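Local atomic coordinates of peptidyl-prolyl cis-trans isomerase (Hirschia baltica, PDB entry 5EX2), a protein that probably catalyses the cis-trans isomerisation of peptide bonds preceding proline, as a periplasmic folding helper of the cyclophilin family. Residues A[17-22]-A[229-234]. Sequence-based numbering, arbitrary orientation.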
loop_
_atom_site.group_PDB
_atom_site.type_symbol
_atom_site.label_atom_id
_atom_site.label_comp_id
_atom_site.label_asym_id
_atom_site.label_seq_id
_atom_site.Cartn_x
_atom_site.Cartn_y
_atom_site.Cartn_z
ATOM N N TRP A 17 -10.468 14.858 -4.236
ATOM C CA TRP A 17 -9.566 13.934 -4.919
ATOM C C TRP A 17 -8.133 14.441 -4.931
ATOM O O TRP A 17 -7.841 15.582 -5.304
ATOM C CB TRP A 17 -10.040 13.684 -6.347
ATOM C CG TRP A 17 -11.357 13.019 -6.383
ATOM C CD1 TRP A 17 -12.573 13.621 -6.511
ATOM C CD2 TRP A 17 -11.612 11.617 -6.244
ATOM N NE1 TRP A 17 -13.568 12.680 -6.483
ATOM C CE2 TRP A 17 -13.004 11.439 -6.311
ATOM C CE3 TRP A 17 -10.794 10.493 -6.072
ATOM C CZ2 TRP A 17 -13.601 10.185 -6.223
ATOM C CZ3 TRP A 17 -11.395 9.250 -5.983
ATOM C CH2 TRP A 17 -12.778 9.107 -6.072
ATOM N N ARG A 18 -7.241 13.546 -4.534
ATOM C CA ARG A 18 -5.809 13.800 -4.477
ATOM C C ARG A 18 -5.131 13.114 -5.650
ATOM O O ARG A 18 -5.287 11.911 -5.845
ATOM C CB ARG A 18 -5.238 13.276 -3.149
ATOM C CG ARG A 18 -3.724 13.379 -3.026
ATOM C CD ARG A 18 -3.211 12.810 -1.695
ATOM N NE ARG A 18 -3.503 11.389 -1.528
ATOM C CZ ARG A 18 -2.794 10.415 -2.092
ATOM N NH1 ARG A 18 -1.754 10.704 -2.860
ATOM N NH2 ARG A 18 -3.137 9.155 -1.889
ATOM N N SER A 19 -4.364 13.877 -6.415
ATOM C CA SER A 19 -3.634 13.333 -7.545
ATOM C C SER A 19 -2.399 12.598 -7.036
ATOM O O SER A 19 -1.616 13.154 -6.270
ATOM C CB SER A 19 -3.254 14.465 -8.492
ATOM O OG SER A 19 -2.463 13.977 -9.557
ATOM N N VAL A 20 -2.213 11.358 -7.483
ATOM C CA VAL A 20 -1.064 10.559 -7.072
ATOM C C VAL A 20 0.162 10.989 -7.860
ATOM O O VAL A 20 0.132 11.084 -9.083
ATOM C CB VAL A 20 -1.341 9.052 -7.259
ATOM C CG1 VAL A 20 -0.097 8.209 -6.998
ATOM C CG2 VAL A 20 -2.480 8.598 -6.342
ATOM N N ASP A 21 1.242 11.254 -7.146
ATOM C CA ASP A 21 2.532 11.572 -7.737
ATOM C C ASP A 21 3.015 10.403 -8.615
ATOM O O ASP A 21 3.070 9.272 -8.145
ATOM C CB ASP A 21 3.512 11.850 -6.587
ATOM C CG ASP A 21 4.874 12.330 -7.037
ATOM O OD1 ASP A 21 5.335 11.973 -8.138
ATOM O OD2 ASP A 21 5.516 13.047 -6.238
ATOM N N PRO A 22 3.365 10.654 -9.891
ATOM C CA PRO A 22 3.831 9.520 -10.703
ATOM C C PRO A 22 5.046 8.784 -10.127
ATOM O O PRO A 22 5.172 7.596 -10.393
ATOM C CB PRO A 22 4.201 10.170 -12.051
ATOM C CG PRO A 22 3.515 11.446 -12.092
ATOM C CD PRO A 22 3.234 11.891 -10.683
ATOM N N GLU A 229 -3.040 8.029 -14.936
ATOM C CA GLU A 229 -3.262 9.088 -13.961
ATOM C C GLU A 229 -4.161 8.532 -12.869
ATOM O O GLU A 229 -5.258 8.049 -13.143
ATOM C CB GLU A 229 -3.873 10.326 -14.629
ATOM C CG GLU A 229 -2.954 10.955 -15.692
ATOM C CD GLU A 229 -3.582 12.088 -16.509
ATOM O OE1 GLU A 229 -4.588 12.692 -16.085
ATOM O OE2 GLU A 229 -3.032 12.380 -17.589
ATOM N N ALA A 230 -3.680 8.599 -11.629
ATOM C CA ALA A 230 -4.408 8.044 -10.494
ATOM C C ALA A 230 -4.819 9.124 -9.508
ATOM O O ALA A 230 -4.108 10.112 -9.307
ATOM C CB ALA A 230 -3.563 6.984 -9.795
ATOM N N TRP A 231 -5.981 8.919 -8.917
ATOM C CA TRP A 231 -6.480 9.806 -7.878
ATOM C C TRP A 231 -6.985 8.954 -6.742
ATOM O O TRP A 231 -7.489 7.850 -6.955
ATOM C CB TRP A 231 -7.606 10.720 -8.387
ATOM C CG TRP A 231 -7.180 11.939 -9.168
ATOM C CD1 TRP A 231 -6.987 13.219 -8.686
ATOM C CD2 TRP A 231 -6.959 12.011 -10.574
ATOM N NE1 TRP A 231 -6.644 14.064 -9.714
ATOM C CE2 TRP A 231 -6.613 13.346 -10.882
ATOM C CE3 TRP A 231 -7.001 11.072 -11.600
ATOM C CZ2 TRP A 231 -6.320 13.759 -12.175
ATOM C CZ3 TRP A 231 -6.712 11.480 -12.880
ATOM C CH2 TRP A 231 -6.369 12.814 -13.162
ATOM N N VAL A 232 -6.851 9.487 -5.537
ATOM C CA VAL A 232 -7.313 8.839 -4.315
ATOM C C VAL A 232 -8.206 9.827 -3.611
ATOM O O VAL A 232 -7.862 11.000 -3.485
ATOM C CB VAL A 232 -6.138 8.417 -3.413
ATOM C CG1 VAL A 232 -6.629 7.827 -2.101
ATOM C CG2 VAL A 232 -5.249 7.452 -4.140
ATOM N N MET A 233 -9.367 9.372 -3.184
ATOM C CA MET A 233 -10.292 10.242 -2.471
ATOM C C MET A 233 -9.620 10.806 -1.217
ATOM O O MET A 233 -8.857 10.140 -0.536
ATOM C CB MET A 233 -11.571 9.481 -2.116
ATOM C CG MET A 233 -12.643 10.332 -1.394
ATOM S SD MET A 233 -14.187 9.470 -1.199
ATOM C CE MET A 233 -14.839 9.498 -2.867
ATOM N N ARG A 234 -9.878 12.081 -0.954
ATOM C CA ARG A 234 -9.346 12.765 0.213
ATOM C C ARG A 234 -10.158 12.386 1.447
ATOM O O ARG A 234 -11.370 12.578 1.484
ATOM C CB ARG A 234 -9.363 14.282 0.005
ATOM C CG ARG A 234 -8.304 14.755 -0.975
ATOM C CD ARG A 234 -8.157 16.269 -1.041
ATOM N NE ARG A 234 -7.147 16.667 -2.026
ATOM C CZ ARG A 234 -5.827 16.617 -1.838
ATOM N NH1 ARG A 234 -5.313 16.174 -0.697
ATOM N NH2 ARG A 234 -5.007 17.007 -2.805
HETATM O O HOH W 1 -6.346 17.919 -4.722
HETATM O O HOH W 2 -6.017 10.870 -0.294
HETATM O O HOH W 3 -3.346 12.104 -11.290
HETATM O O HOH W 4 -1.314 10.262 -11.176
#
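R18 and V232 form the hydrogen-bonded pair at the middle of the antiparallel pairing of strands 17-19 and 229-233, whose axes run at 143°, with R18 N to V232 O at 2.8 Å and V232 N to R18 O at 2.9 Å. The pairing illustrates how segments more than 200 residues apart in sequence can be joined in one sheet: strand 17-19 edges a small three-stranded antiparallel sheet, built from an N-terminal strand and two from the C-terminal part and separate from the cyclophilin barrel, with 229-233 at its centre and 261-264 beyond. V20 N extends the register by an almost straight bond to A230 O.

On one face, W17 lies across the backbone of V232 and M233, and M233 CB sits over its six-membered ring, 4.2 Å from the centroid. The methionine chain, bent at its last torsion (chi3 -74°), brings the methyl CE to 3.6 Å from W17 CZ2, while SD stands farther above the same ring in a Met-aromatic contact. M239 of helix 238-247 and an edge-to-face Y5 also meet this indole.

On the other face, R18 and V232 lie side by side, R18 NH2 reaching 3.4 Å from V232 CB, and R18 NH1 forms a salt bridge with E38 of the barrel. The flat guanidinium of R234 lies over R18 CB, which is centred beneath it 3.6 Å from CZ; its NE bonds to P14 O. A leucine in place of R234 would probably leave P14 O without this donor and uncover the R18 CB methylene. A water in the plane of the same guanidinium, too close to R234 NH2 for that bond to be trusted, donates to W17 O at 2.8 Å.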